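Local coordinates for F5/8 type C domain protein (Bacteroides ovatus, PDB 4ZRX), which probably hydrolyses alpha-L-fucosyl linkages in glycans, joining a TIM-barrel fucosidase domain to a C-terminal F5/8 type C domain of the kind that often binds sugars, at residues V143-W148 / I166-E171; A152-D157 / N162-R167; R225-E230 / E236-A241; L259-F262 / D267-S270; V496-F501 / R559-E564. One frame throughout, in Å; residues are numbered along the deposited sequence. Where two conformers were deposited one is given.

Contact 1 of 5, residues V143-W148 / I166-E171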
# COMPACT_ATOMS: atom_id res chain seq x y z
N VAL A 143 18.38 -2.34 -2.98
CA VAL A 143 18.43 -1.79 -4.31
C VAL A 143 17.40 -2.36 -5.27
O VAL A 143 17.16 -3.55 -5.30
CB VAL A 143 19.84 -1.88 -4.95
CG1 VAL A 143 20.83 -1.08 -4.11
CG2 VAL A 143 20.25 -3.30 -5.07
N TYR A 144 16.86 -1.47 -6.10
CA TYR A 144 15.96 -1.76 -7.21
C TYR A 144 16.81 -1.54 -8.46
O TYR A 144 17.36 -0.47 -8.65
CB TYR A 144 14.78 -0.80 -7.17
CG TYR A 144 13.82 -0.81 -8.33
CD1 TYR A 144 14.16 -0.32 -9.56
CD2 TYR A 144 12.50 -1.18 -8.14
CE1 TYR A 144 13.28 -0.31 -10.59
CE2 TYR A 144 11.58 -1.12 -9.15
CZ TYR A 144 11.98 -0.68 -10.41
OH TYR A 144 11.17 -0.63 -11.50
N LEU A 145 16.92 -2.59 -9.27
CA LEU A 145 17.70 -2.52 -10.50
C LEU A 145 16.81 -3.06 -11.60
O LEU A 145 16.60 -4.27 -11.70
CB LEU A 145 19.01 -3.31 -10.37
CG LEU A 145 19.87 -3.34 -11.63
CD1 LEU A 145 20.55 -2.00 -11.87
CD2 LEU A 145 20.90 -4.45 -11.56
N SER A 146 16.26 -2.17 -12.44
CA SER A 146 15.22 -2.60 -13.41
C SER A 146 15.73 -3.61 -14.44
O SER A 146 16.69 -3.29 -15.20
CB SER A 146 14.62 -1.40 -14.10
OG SER A 146 13.67 -1.77 -15.05
N PRO A 147 15.13 -4.80 -14.48
CA PRO A 147 15.48 -5.74 -15.58
C PRO A 147 15.20 -5.12 -16.94
O PRO A 147 16.09 -5.12 -17.79
CB PRO A 147 14.60 -6.97 -15.28
CG PRO A 147 14.39 -6.88 -13.80
CD PRO A 147 14.24 -5.45 -13.48
N TRP A 148 14.01 -4.53 -17.13
CA TRP A 148 13.68 -3.86 -18.40
C TRP A 148 14.50 -2.55 -18.47
O TRP A 148 14.46 -1.72 -17.56
CB TRP A 148 12.18 -3.54 -18.44
CG TRP A 148 11.65 -2.86 -19.69
CD1 TRP A 148 12.11 -2.97 -20.99
CD2 TRP A 148 10.54 -1.98 -19.73
NE1 TRP A 148 11.32 -2.20 -21.83
CE2 TRP A 148 10.35 -1.60 -21.09
CE3 TRP A 148 9.66 -1.48 -18.76
CZ2 TRP A 148 9.34 -0.72 -21.48
CZ3 TRP A 148 8.68 -0.61 -19.14
CH2 TRP A 148 8.51 -0.24 -20.50
N ILE A 166 24.48 -8.23 -15.06
CA ILE A 166 25.27 -8.75 -13.97
C ILE A 166 26.34 -7.76 -13.62
O ILE A 166 26.69 -7.64 -12.45
CB ILE A 166 25.86 -10.18 -14.33
CG1 ILE A 166 24.70 -11.17 -14.29
CG2 ILE A 166 26.95 -10.59 -13.34
CD1 ILE A 166 25.04 -12.54 -14.85
N ARG A 167 26.95 -7.08 -14.62
CA ARG A 167 27.99 -6.12 -14.25
C ARG A 167 27.42 -4.97 -13.45
O ARG A 167 28.02 -4.57 -12.47
CB ARG A 167 28.78 -5.62 -15.46
CG ARG A 167 29.80 -6.61 -15.87
CD ARG A 167 30.36 -6.25 -17.24
NE ARG A 167 30.89 -4.88 -17.35
CZ ARG A 167 30.62 -4.05 -18.37
NH1 ARG A 167 29.77 -4.41 -19.32
NH2 ARG A 167 31.18 -2.85 -18.43
N GLN A 168 26.23 -4.48 -13.82
CA GLN A 168 25.55 -3.45 -12.99
C GLN A 168 25.24 -3.91 -11.56
O GLN A 168 25.52 -3.21 -10.56
CB GLN A 168 24.28 -2.99 -13.67
CG GLN A 168 24.54 -2.23 -14.95
CD GLN A 168 23.28 -1.59 -15.54
OE1 GLN A 168 22.15 -2.05 -15.32
NE2 GLN A 168 23.48 -0.59 -16.37
N LEU A 169 24.72 -5.11 -11.49
CA LEU A 169 24.33 -5.75 -10.21
C LEU A 169 25.52 -5.96 -9.34
O LEU A 169 25.49 -5.72 -8.19
CB LEU A 169 23.59 -7.03 -10.51
CG LEU A 169 23.10 -7.87 -9.34
CD1 LEU A 169 22.06 -7.10 -8.55
CD2 LEU A 169 22.55 -9.17 -9.90
N THR A 170 26.64 -6.41 -9.93
CA THR A 170 27.88 -6.63 -9.21
C THR A 170 28.41 -5.34 -8.65
O THR A 170 28.80 -5.29 -7.53
CB THR A 170 28.91 -7.33 -10.11
OG1 THR A 170 28.38 -8.61 -10.53
CG2 THR A 170 30.26 -7.50 -9.40
N GLU A 171 28.31 -4.24 -9.39
CA GLU A 171 28.74 -2.97 -8.79
C GLU A 171 27.92 -2.62 -7.54
O GLU A 171 28.46 -2.24 -6.45
CB GLU A 171 28.62 -1.84 -9.83
CG GLU A 171 29.62 -1.96 -10.93
CD GLU A 171 29.34 -1.09 -12.13
OE1 GLU A 171 28.14 -0.65 -12.36
OE2 GLU A 171 30.34 -0.88 -12.90
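L145 reaches from the end of strand 140-145 to one side of helix 158-174 and meets two consecutive residues there, Q168 and L169. L145 CG stands anti to the backbone N (chi1 178°), which carries the branched end to the helix, where the two methyls meet different partners. L145 CD2 comes up against the start of the L169 side chain, 3.9 Å from L169 CB, and lies equally near L169 N, so this branch packs on the helix surface itself. The other methyl instead touches the amide end of Q168, with L145 CD1 3.8 Å from Q168 OE1. That oxygen is not left facing methyls alone, because it also takes a hydrogen bond from K97 NZ, while Q168 NE2 is bonded to T109 OG1; the two bonds fix which way round the buried amide lies. No hydrogen bond crosses between the segments, and all three touching residues are buried. The packing is closest around these leucine methyls. On the looser side the helix carries R167, which is exposed and was modelled in two conformers. The pair belongs to the beta-alpha-beta unit of strand 140-145, helix 158-174 and strand 181-184 in the TIM barrel: L145 also touches F165 and L172 of the helix, L169 leans on V182 and F184 of the next strand, and I166 and T170 pack against helix 201-211.

Contact 2 of 5, residues A152-D157 / N162-R167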
# COMPACT_ATOMS: atom_id res chain seq x y z
N ALA A 152 19.63 0.90 -22.81
CA ALA A 152 20.74 0.06 -23.18
C ALA A 152 20.58 -0.55 -24.58
O ALA A 152 19.62 -1.27 -24.87
CB ALA A 152 20.96 -1.04 -22.16
N GLU A 153 21.58 -0.31 -25.44
CA GLU A 153 21.51 -0.79 -26.80
C GLU A 153 21.44 -2.31 -26.82
O GLU A 153 20.82 -2.87 -27.70
CB GLU A 153 22.76 -0.33 -27.55
CG GLU A 153 22.85 -0.74 -29.00
CD GLU A 153 24.12 -0.21 -29.67
OE1 GLU A 153 24.98 0.39 -28.94
OE2 GLU A 153 24.28 -0.40 -30.90
N CYS A 154 22.08 -2.96 -25.84
CA CYS A 154 22.18 -4.42 -25.87
C CYS A 154 20.95 -5.10 -25.30
O CYS A 154 20.88 -6.32 -25.33
CB CYS A 154 23.46 -4.91 -25.18
SG CYS A 154 23.46 -4.64 -23.37
N TYR A 155 19.97 -4.32 -24.76
CA TYR A 155 18.72 -4.92 -24.27
C TYR A 155 18.01 -5.67 -25.39
O TYR A 155 17.75 -5.11 -26.44
CB TYR A 155 17.74 -3.89 -23.69
CG TYR A 155 16.54 -4.54 -23.03
CD1 TYR A 155 16.64 -5.10 -21.75
CD2 TYR A 155 15.31 -4.62 -23.68
CE1 TYR A 155 15.55 -5.68 -21.13
CE2 TYR A 155 14.25 -5.22 -23.09
CZ TYR A 155 14.36 -5.77 -21.81
OH TYR A 155 13.27 -6.39 -21.24
N GLY A 156 17.73 -6.95 -25.14
CA GLY A 156 17.06 -7.79 -26.11
C GLY A 156 18.03 -8.61 -26.96
O GLY A 156 17.61 -9.48 -27.68
N ASP A 157 19.33 -8.33 -26.88
CA ASP A 157 20.41 -9.26 -27.34
C ASP A 157 20.73 -10.03 -26.07
O ASP A 157 21.65 -9.67 -25.33
CB ASP A 157 21.63 -8.43 -27.86
CG ASP A 157 22.86 -9.27 -28.23
OD1 ASP A 157 22.85 -10.50 -27.99
OD2 ASP A 157 23.86 -8.68 -28.76
N ASN A 162 22.36 -9.81 -20.43
CA ASN A 162 22.52 -10.53 -19.19
C ASN A 162 23.86 -10.24 -18.57
O ASN A 162 23.94 -9.97 -17.38
CB ASN A 162 22.28 -12.02 -19.39
CG ASN A 162 20.80 -12.35 -19.54
OD1 ASN A 162 19.94 -11.73 -18.89
ND2 ASN A 162 20.49 -13.36 -20.31
N ASP A 163 24.94 -10.23 -19.37
CA ASP A 163 26.28 -9.88 -18.84
C ASP A 163 26.30 -8.46 -18.31
O ASP A 163 26.89 -8.19 -17.26
CB ASP A 163 27.36 -10.02 -19.95
CG ASP A 163 28.78 -9.62 -19.48
OD1 ASP A 163 29.46 -10.48 -18.86
OD2 ASP A 163 29.24 -8.49 -19.77
N PHE A 164 25.71 -7.56 -19.08
CA PHE A 164 25.64 -6.12 -18.75
C PHE A 164 24.92 -5.92 -17.41
O PHE A 164 25.38 -5.19 -16.53
CB PHE A 164 24.85 -5.47 -19.93
CG PHE A 164 24.49 -3.98 -19.74
CD1 PHE A 164 25.36 -2.98 -20.14
CD2 PHE A 164 23.27 -3.62 -19.21
CE1 PHE A 164 24.98 -1.62 -20.00
CE2 PHE A 164 22.91 -2.35 -19.10
CZ PHE A 164 23.77 -1.34 -19.45
N PHE A 165 23.81 -6.61 -17.29
CA PHE A 165 22.99 -6.60 -16.07
C PHE A 165 23.75 -7.11 -14.88
O PHE A 165 23.74 -6.50 -13.83
CB PHE A 165 21.72 -7.36 -16.28
CG PHE A 165 20.64 -7.10 -15.19
CD1 PHE A 165 19.86 -5.95 -15.25
CD2 PHE A 165 20.50 -7.95 -14.13
CE1 PHE A 165 18.91 -5.70 -14.29
CE2 PHE A 165 19.52 -7.73 -13.16
CZ PHE A 165 18.74 -6.57 -13.25
N ILE A 166 24.48 -8.23 -15.06
CA ILE A 166 25.27 -8.75 -13.97
C ILE A 166 26.34 -7.76 -13.62
O ILE A 166 26.69 -7.64 -12.45
CB ILE A 166 25.86 -10.18 -14.33
CG1 ILE A 166 24.70 -11.17 -14.29
CG2 ILE A 166 26.95 -10.59 -13.34
CD1 ILE A 166 25.04 -12.54 -14.85
N ARG A 167 26.95 -7.08 -14.62
CA ARG A 167 27.99 -6.12 -14.25
C ARG A 167 27.42 -4.97 -13.45
O ARG A 167 28.02 -4.57 -12.47
CB ARG A 167 28.78 -5.62 -15.46
CG ARG A 167 29.80 -6.61 -15.87
CD ARG A 167 30.36 -6.25 -17.24
NE ARG A 167 30.89 -4.88 -17.35
CZ ARG A 167 30.62 -4.05 -18.37
NH1 ARG A 167 29.77 -4.41 -19.32
NH2 ARG A 167 31.18 -2.85 -18.43
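F164 projects from helix 158-174 into the loop that precedes it and is met there by C154 and A152. The sulfur-aromatic contact comes first: C154 SG stands 4.3 Å from the centroid of the F164 ring, 30° off the ring normal, an oblique approach at the CB end of the ring. Apolar packing completes the join. C154 SG lies 3.8 Å from F164 CB, and at the far end of the ring A152 CB is 3.9 Å from F164 CE2, so the two loop residues share the length of the phenyl group. The ring extends this far from the helix because its CG is anti to the backbone N (chi1 173°). No hydrogen bond crosses between the segments; within the loop, Y155 N bonds to A152 O at 3.1 Å and D157 N to C154 O at 3.0 Å. These close two overlapping turns, type I from A152 to Y155 and type II from C154 to D157, bringing the chain round to the helix start in a beta-to-alpha connection of the TIM barrel.

Contact 3 of 5, residues R225-E230 / E236-A241. With EDO (1,2-ethanediol), chain D.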
# COMPACT_ATOMS: atom_id res chain seq x y z
N ARG A 225 7.40 -12.17 -2.83
CA ARG A 225 6.35 -12.18 -3.83
C ARG A 225 5.65 -10.82 -3.82
O ARG A 225 5.22 -10.34 -2.77
CB ARG A 225 5.35 -13.31 -3.50
CG ARG A 225 4.02 -13.27 -4.18
CD ARG A 225 3.21 -14.48 -3.90
NE ARG A 225 2.94 -14.68 -2.49
CZ ARG A 225 1.88 -14.27 -1.82
NH1 ARG A 225 0.90 -13.56 -2.38
NH2 ARG A 225 1.81 -14.56 -0.54
N TRP A 226 5.42 -10.28 -5.01
CA TRP A 226 4.59 -9.11 -5.13
C TRP A 226 3.15 -9.44 -4.72
O TRP A 226 2.61 -10.39 -5.23
CB TRP A 226 4.57 -8.68 -6.58
CG TRP A 226 3.75 -7.43 -6.84
CD1 TRP A 226 3.80 -6.30 -6.13
CD2 TRP A 226 2.88 -7.18 -7.94
NE1 TRP A 226 2.94 -5.36 -6.65
CE2 TRP A 226 2.37 -5.88 -7.79
CE3 TRP A 226 2.41 -7.97 -9.00
CZ2 TRP A 226 1.47 -5.32 -8.68
CZ3 TRP A 226 1.51 -7.39 -9.93
CH2 TRP A 226 1.06 -6.06 -9.75
N VAL A 227 2.52 -8.60 -3.92
CA VAL A 227 1.19 -8.87 -3.43
C VAL A 227 0.20 -8.94 -4.61
O VAL A 227 -0.85 -9.55 -4.39
CB VAL A 227 0.73 -7.86 -2.36
CG1 VAL A 227 0.48 -6.50 -2.93
CG2 VAL A 227 -0.48 -8.39 -1.59
N GLY A 228 0.46 -8.26 -5.74
CA GLY A 228 -0.42 -8.37 -6.93
C GLY A 228 -1.16 -7.12 -7.25
O GLY A 228 -1.93 -7.09 -8.21
N ASN A 229 -1.00 -6.07 -6.48
CA ASN A 229 -1.53 -4.71 -6.76
C ASN A 229 -0.60 -3.64 -6.21
O ASN A 229 0.25 -3.96 -5.36
CB ASN A 229 -2.96 -4.54 -6.22
CG ASN A 229 -2.99 -4.43 -4.73
OD1 ASN A 229 -2.88 -3.34 -4.20
ND2 ASN A 229 -3.18 -5.51 -4.06
N GLU A 230 -0.83 -2.37 -6.61
CA GLU A 230 0.04 -1.22 -6.18
C GLU A 230 -0.79 -0.25 -5.33
O GLU A 230 -0.42 0.94 -5.21
CB GLU A 230 0.54 -0.42 -7.43
CG GLU A 230 1.47 -1.18 -8.19
CD GLU A 230 2.27 -0.37 -9.22
OE1 GLU A 230 1.84 0.71 -9.65
OE2 GLU A 230 3.33 -0.82 -9.57
N GLU A 236 -6.97 -10.58 3.27
CA GLU A 236 -7.39 -11.16 4.56
C GLU A 236 -6.94 -12.62 4.75
O GLU A 236 -6.55 -12.99 5.87
CB GLU A 236 -8.88 -11.09 4.72
CG GLU A 236 -9.36 -9.66 4.87
CD GLU A 236 -10.88 -9.55 4.74
OE1 GLU A 236 -11.36 -9.79 3.65
OE2 GLU A 236 -11.57 -9.14 5.67
N THR A 237 -6.97 -13.41 3.70
CA THR A 237 -6.48 -14.78 3.75
C THR A 237 -5.20 -14.78 2.93
O THR A 237 -5.26 -14.74 1.68
CB THR A 237 -7.45 -15.73 3.13
OG1 THR A 237 -8.70 -15.68 3.79
CG2 THR A 237 -6.94 -17.19 3.11
N GLU A 238 -4.05 -14.74 3.64
CA GLU A 238 -2.75 -14.62 2.98
C GLU A 238 -1.88 -15.83 3.31
O GLU A 238 -1.34 -15.93 4.45
CB GLU A 238 -2.06 -13.32 3.35
CG GLU A 238 -0.78 -13.04 2.52
CD GLU A 238 -1.04 -12.69 1.07
OE1 GLU A 238 -1.57 -11.58 0.75
OE2 GLU A 238 -0.76 -13.52 0.15
N TRP A 239 -1.79 -16.74 2.34
CA TRP A 239 -0.95 -17.95 2.41
C TRP A 239 0.44 -17.63 1.85
O TRP A 239 0.59 -17.37 0.66
CB TRP A 239 -1.56 -19.09 1.60
CG TRP A 239 -2.68 -19.72 2.30
CD1 TRP A 239 -4.00 -19.58 2.04
CD2 TRP A 239 -2.61 -20.53 3.49
NE1 TRP A 239 -4.74 -20.23 2.96
CE2 TRP A 239 -3.92 -20.83 3.86
CE3 TRP A 239 -1.56 -21.00 4.27
CZ2 TRP A 239 -4.24 -21.57 4.98
CZ3 TRP A 239 -1.87 -21.74 5.40
CH2 TRP A 239 -3.22 -22.03 5.73
N ASN A 240 1.43 -17.60 2.72
CA ASN A 240 2.81 -17.45 2.28
C ASN A 240 3.47 -18.76 1.97
O ASN A 240 4.54 -18.81 1.36
CB ASN A 240 3.56 -16.59 3.27
CG ASN A 240 3.12 -15.12 3.19
OD1 ASN A 240 2.66 -14.66 2.13
ND2 ASN A 240 3.24 -14.44 4.25
N ALA A 241 2.85 -19.85 2.42
CA ALA A 241 3.10 -21.17 1.88
C ALA A 241 2.12 -21.28 0.69
O ALA A 241 0.92 -21.48 0.89
CB ALA A 241 2.81 -22.27 2.94
C1 EDO D . 8.14 0.04 -9.17
O1 EDO D . 8.36 1.20 -9.96
C2 EDO D . 6.66 0.01 -8.81
O2 EDO D . 5.88 0.09 -10.01
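The chain leaves the short strand 225-226 and comes back alongside it at residues 236-241, with the CA atoms of R225 and N240 8.8 Å apart and no backbone hydrogen bond between the two segments. Both flank strand 279-290 of the TIM-barrel domain, and a buried salt bridge spans the gap. R225 grips E238 end-on with two nitrogens that converge on one oxygen: R225 NH2 to E238 OE2 is 2.9 Å and R225 NH1 to E238 OE2 is 3.0 Å. The oxygen lies in the guanidinium plane, but both donors reach it from the same face of the carboxylate, the two planes being 40° apart. A bend in the glutamate chain (chi2 70°) helps turn its carboxylate towards the arginine. The other oxygen, OE1, pairs with R235, and R225 NE donates to Y283 O, so both charged groups have further partners. Beyond the bridge, V227 CG2 packs 4.1 Å from E238 OE1. N240 has its main polar partner in S285 of strand 279-290, and N240 OD1 lies 2.8 Å from R225 NH2.

Contact 4 of 5, residues L259-F262 / D267-S270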
# COMPACT_ATOMS: atom_id res chain seq x y z
N LEU A 259 -2.81 -24.09 -12.73
CA LEU A 259 -3.51 -23.96 -11.43
C LEU A 259 -4.47 -22.79 -11.36
O LEU A 259 -5.21 -22.70 -10.39
CB LEU A 259 -2.51 -23.83 -10.29
CG LEU A 259 -1.57 -25.00 -10.04
CD1 LEU A 259 -0.85 -24.82 -8.74
CD2 LEU A 259 -2.27 -26.31 -10.08
N GLY A 260 -4.48 -21.90 -12.36
CA GLY A 260 -5.34 -20.73 -12.35
C GLY A 260 -4.87 -19.68 -11.34
O GLY A 260 -5.70 -19.04 -10.71
N VAL A 261 -3.56 -19.51 -11.18
CA VAL A 261 -3.02 -18.58 -10.22
C VAL A 261 -2.11 -17.57 -10.94
O VAL A 261 -1.55 -17.83 -12.06
CB VAL A 261 -2.24 -19.27 -9.09
CG1 VAL A 261 -3.19 -20.07 -8.27
CG2 VAL A 261 -1.10 -20.12 -9.57
N PHE A 262 -2.01 -16.40 -10.32
CA PHE A 262 -1.23 -15.30 -10.86
C PHE A 262 -1.13 -14.33 -9.71
O PHE A 262 -1.85 -14.50 -8.70
CB PHE A 262 -1.94 -14.66 -12.11
CG PHE A 262 -3.42 -14.43 -11.92
CD1 PHE A 262 -4.36 -15.44 -12.17
CD2 PHE A 262 -3.88 -13.23 -11.44
CE1 PHE A 262 -5.78 -15.20 -11.97
CE2 PHE A 262 -5.24 -12.99 -11.23
CZ PHE A 262 -6.21 -13.97 -11.49
N ASP A 267 -6.96 -16.63 -4.40
CA ASP A 267 -6.54 -17.81 -3.64
C ASP A 267 -5.24 -18.35 -4.16
O ASP A 267 -5.19 -18.84 -5.31
CB ASP A 267 -7.62 -18.88 -3.74
CG ASP A 267 -7.28 -20.18 -2.96
OD1 ASP A 267 -6.32 -20.19 -2.17
OD2 ASP A 267 -7.98 -21.19 -3.21
N LEU A 268 -4.21 -18.27 -3.33
CA LEU A 268 -2.91 -18.73 -3.65
C LEU A 268 -2.43 -19.86 -2.73
O LEU A 268 -1.26 -20.22 -2.82
CB LEU A 268 -1.92 -17.56 -3.67
CG LEU A 268 -2.26 -16.45 -4.70
CD1 LEU A 268 -1.28 -15.32 -4.57
CD2 LEU A 268 -2.21 -17.05 -6.13
N GLY A 269 -3.30 -20.44 -1.92
CA GLY A 269 -2.86 -21.53 -1.04
C GLY A 269 -3.85 -22.30 -0.21
O GLY A 269 -3.40 -23.01 0.68
N SER A 270 -5.16 -22.19 -0.48
CA SER A 270 -6.15 -22.96 0.28
C SER A 270 -5.97 -24.46 0.03
O SER A 270 -5.34 -24.86 -0.93
CB SER A 270 -7.57 -22.63 -0.13
OG SER A 270 -7.79 -23.10 -1.45
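V261 and L268 meet at a slant, the valine pointing its branch point at one methyl of the leucine. L268 CD2 lies 3.7 Å from V261 CB and 3.8 Å from V261 CG1, while the same methyl touches the backbone of F262, the residue after V261, with L268 CD2 3.6 Å from F262 O. The L268 CB bond runs alongside the other segment; CG, anti to the carbonyl carbon (chi1 -60°), then carries CD2 across to V261. V261 CG1 also lies 3.8 Å from D267 O. The two residues bracket the excursion between helix 252-259, which ends in a Schellman motif at G260, and helix 271-274, which has S270 as its N-cap. The turn into the second helix is held by D267: its OD1 accepts from G269 N at 3.0 Å, an Asx turn, and from S270 N at 2.9 Å through its syn lone pair. D267 OD2 takes the hydroxyl of S270, OG to OD2 being 2.6 Å, and S270 OG in turn bonds to I273 N.

Contact 5 of 5, residues V496-F501 / R559-E564. With EDO (1,2-ethanediol), chain E.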
# COMPACT_ATOMS: atom_id res chain seq x y z
N VAL A 496 -24.17 34.29 5.53
CA VAL A 496 -23.15 34.60 4.54
C VAL A 496 -23.73 35.28 3.33
O VAL A 496 -24.95 35.29 3.13
CB VAL A 496 -22.40 33.32 4.08
CG1 VAL A 496 -21.59 32.77 5.26
CG2 VAL A 496 -23.39 32.25 3.49
N THR A 497 -22.84 35.83 2.50
CA THR A 497 -23.21 36.31 1.20
C THR A 497 -22.63 35.37 0.16
O THR A 497 -21.41 35.15 0.13
CB THR A 497 -22.74 37.71 1.01
OG1 THR A 497 -23.28 38.50 2.08
CG2 THR A 497 -23.22 38.28 -0.32
N LEU A 498 -23.50 34.86 -0.70
CA LEU A 498 -23.14 33.87 -1.73
C LEU A 498 -22.97 34.48 -3.14
O LEU A 498 -23.76 35.32 -3.54
CB LEU A 498 -24.21 32.79 -1.80
CG LEU A 498 -24.56 32.04 -0.51
CD1 LEU A 498 -25.54 30.95 -0.86
CD2 LEU A 498 -23.34 31.50 0.22
N SER A 499 -21.94 34.06 -3.88
CA SER A 499 -21.83 34.35 -5.32
C SER A 499 -22.35 33.21 -6.22
O SER A 499 -22.54 33.37 -7.42
CB SER A 499 -20.39 34.72 -5.70
OG SER A 499 -19.48 33.70 -5.29
N SER A 500 -22.53 32.02 -5.66
CA SER A 500 -22.95 30.86 -6.46
C SER A 500 -23.26 29.71 -5.53
O SER A 500 -22.87 29.74 -4.33
CB SER A 500 -21.83 30.41 -7.42
OG SER A 500 -20.71 29.84 -6.72
N PHE A 501 -23.99 28.72 -6.06
CA PHE A 501 -24.02 27.38 -5.51
C PHE A 501 -23.60 26.43 -6.62
O PHE A 501 -23.66 26.76 -7.81
CB PHE A 501 -25.37 26.96 -4.90
CG PHE A 501 -26.38 26.39 -5.87
CD1 PHE A 501 -27.12 27.22 -6.71
CD2 PHE A 501 -26.61 25.05 -5.94
CE1 PHE A 501 -28.05 26.73 -7.58
CE2 PHE A 501 -27.57 24.54 -6.84
CZ PHE A 501 -28.29 25.41 -7.66
N ARG A 559 -28.76 32.29 5.21
CA ARG A 559 -28.45 31.46 6.37
C ARG A 559 -28.81 30.03 6.05
O ARG A 559 -28.06 29.10 6.39
CB ARG A 559 -29.21 31.94 7.61
CG ARG A 559 -29.20 31.01 8.85
CD ARG A 559 -27.81 30.83 9.38
NE ARG A 559 -27.75 29.77 10.38
CZ ARG A 559 -27.51 29.94 11.68
NH1 ARG A 559 -27.30 31.15 12.20
NH2 ARG A 559 -27.46 28.87 12.46
N PHE A 560 -29.98 29.84 5.42
CA PHE A 560 -30.49 28.54 5.01
C PHE A 560 -30.56 28.53 3.49
O PHE A 560 -30.80 29.56 2.88
CB PHE A 560 -31.89 28.25 5.57
CG PHE A 560 -31.97 28.23 7.10
CD1 PHE A 560 -32.06 29.43 7.82
CD2 PHE A 560 -32.02 27.02 7.80
CE1 PHE A 560 -32.15 29.42 9.24
CE2 PHE A 560 -32.12 27.01 9.22
CZ PHE A 560 -32.18 28.21 9.93
N ILE A 561 -30.35 27.36 2.88
CA ILE A 561 -30.56 27.20 1.45
C ILE A 561 -31.43 26.00 1.25
O ILE A 561 -31.48 25.12 2.09
CB ILE A 561 -29.25 27.06 0.63
CG1 ILE A 561 -28.45 25.80 1.05
CG2 ILE A 561 -28.40 28.31 0.83
CD1 ILE A 561 -27.11 25.66 0.28
N LYS A 562 -32.08 25.95 0.10
CA LYS A 562 -32.99 24.86 -0.25
C LYS A 562 -32.93 24.62 -1.74
O LYS A 562 -33.02 25.57 -2.53
CB LYS A 562 -34.44 25.19 0.19
CG LYS A 562 -35.49 24.19 -0.28
CD LYS A 562 -36.88 24.43 0.32
CE LYS A 562 -37.48 25.70 -0.20
NZ LYS A 562 -38.88 25.90 0.22
N LEU A 563 -32.82 23.36 -2.15
CA LEU A 563 -32.87 22.99 -3.56
C LEU A 563 -34.07 22.09 -3.79
O LEU A 563 -34.12 21.01 -3.20
CB LEU A 563 -31.58 22.28 -4.02
CG LEU A 563 -31.47 21.98 -5.52
CD1 LEU A 563 -31.19 23.25 -6.35
CD2 LEU A 563 -30.42 20.91 -5.84
N GLU A 564 -35.02 22.55 -4.61
CA GLU A 564 -36.13 21.73 -5.10
C GLU A 564 -35.75 21.26 -6.49
O GLU A 564 -35.38 22.06 -7.33
CB GLU A 564 -37.46 22.52 -5.15
CG GLU A 564 -37.94 22.90 -3.72
CD GLU A 564 -39.28 23.68 -3.65
OE1 GLU A 564 -39.93 23.86 -4.71
OE2 GLU A 564 -39.67 24.11 -2.51
C1 EDO E . -34.20 17.56 -4.19
O1 EDO E . -33.84 18.31 -3.02
C2 EDO E . -35.69 17.24 -4.22
O2 EDO E . -36.43 18.46 -4.27
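F501 holds its ring between the backbone N and the carbonyl carbon (chi1 86°), which swings it off its strand towards L563, and L563 answers with CG anti to the backbone N (chi1 -174°), extending a methyl to the ring. The two side chains cross at about a right angle. The far end of the phenyl group makes the touch: F501 CZ is 3.8 Å and F501 CE2 3.9 Å from L563 CD1, an oblique approach. A looser contact lies alongside, where L498 CD1 comes within 4.2 Å of I561 CG2. All four touching side chains are buried hydrocarbon, their CB atoms directed across the gap, and no hydrogen bond crosses it. The nearest CA atoms, those of F501 and I561, are 9.6 Å apart, a separation of layers packed through their side chains. On the other side of strand 560-566, K562 and E564 form a weak salt bridge, with K562 NZ 3.4 Å from E564 OE2. Strands 495-503 and 560-566 belong to different antiparallel sheets of the F5/8 type C beta-sandwich: F501 stacks on F520 and touches strand 548-552, L498 and I561 both meet V582 of strand 580-584, and L563 packs on Y518 and F520 of strand 517-523.

Contacts 1 to 4 all lie in the fucosidase domain, and contact 5 stands alone in the F5/8 type C domain, its centre about 50 Å from that of contact 3 and farther from the others. Contacts 1 and 2 share helix 158-174, with centres about 10 Å apart; L145 touches F165 and P147 touches Y155, so strand, loop and helix form one packed unit. Contacts 3 and 4 follow along the chain with centres about 11 Å apart and touch through W239 on G269 and R225 on L268. Contacts 1 and 3 reach the same barrel sheet, though their centres are about 25 Å apart. Contact 5 sits in a separate C-terminal domain, with further antiparallel sheets (368-458) preceding it along the chain.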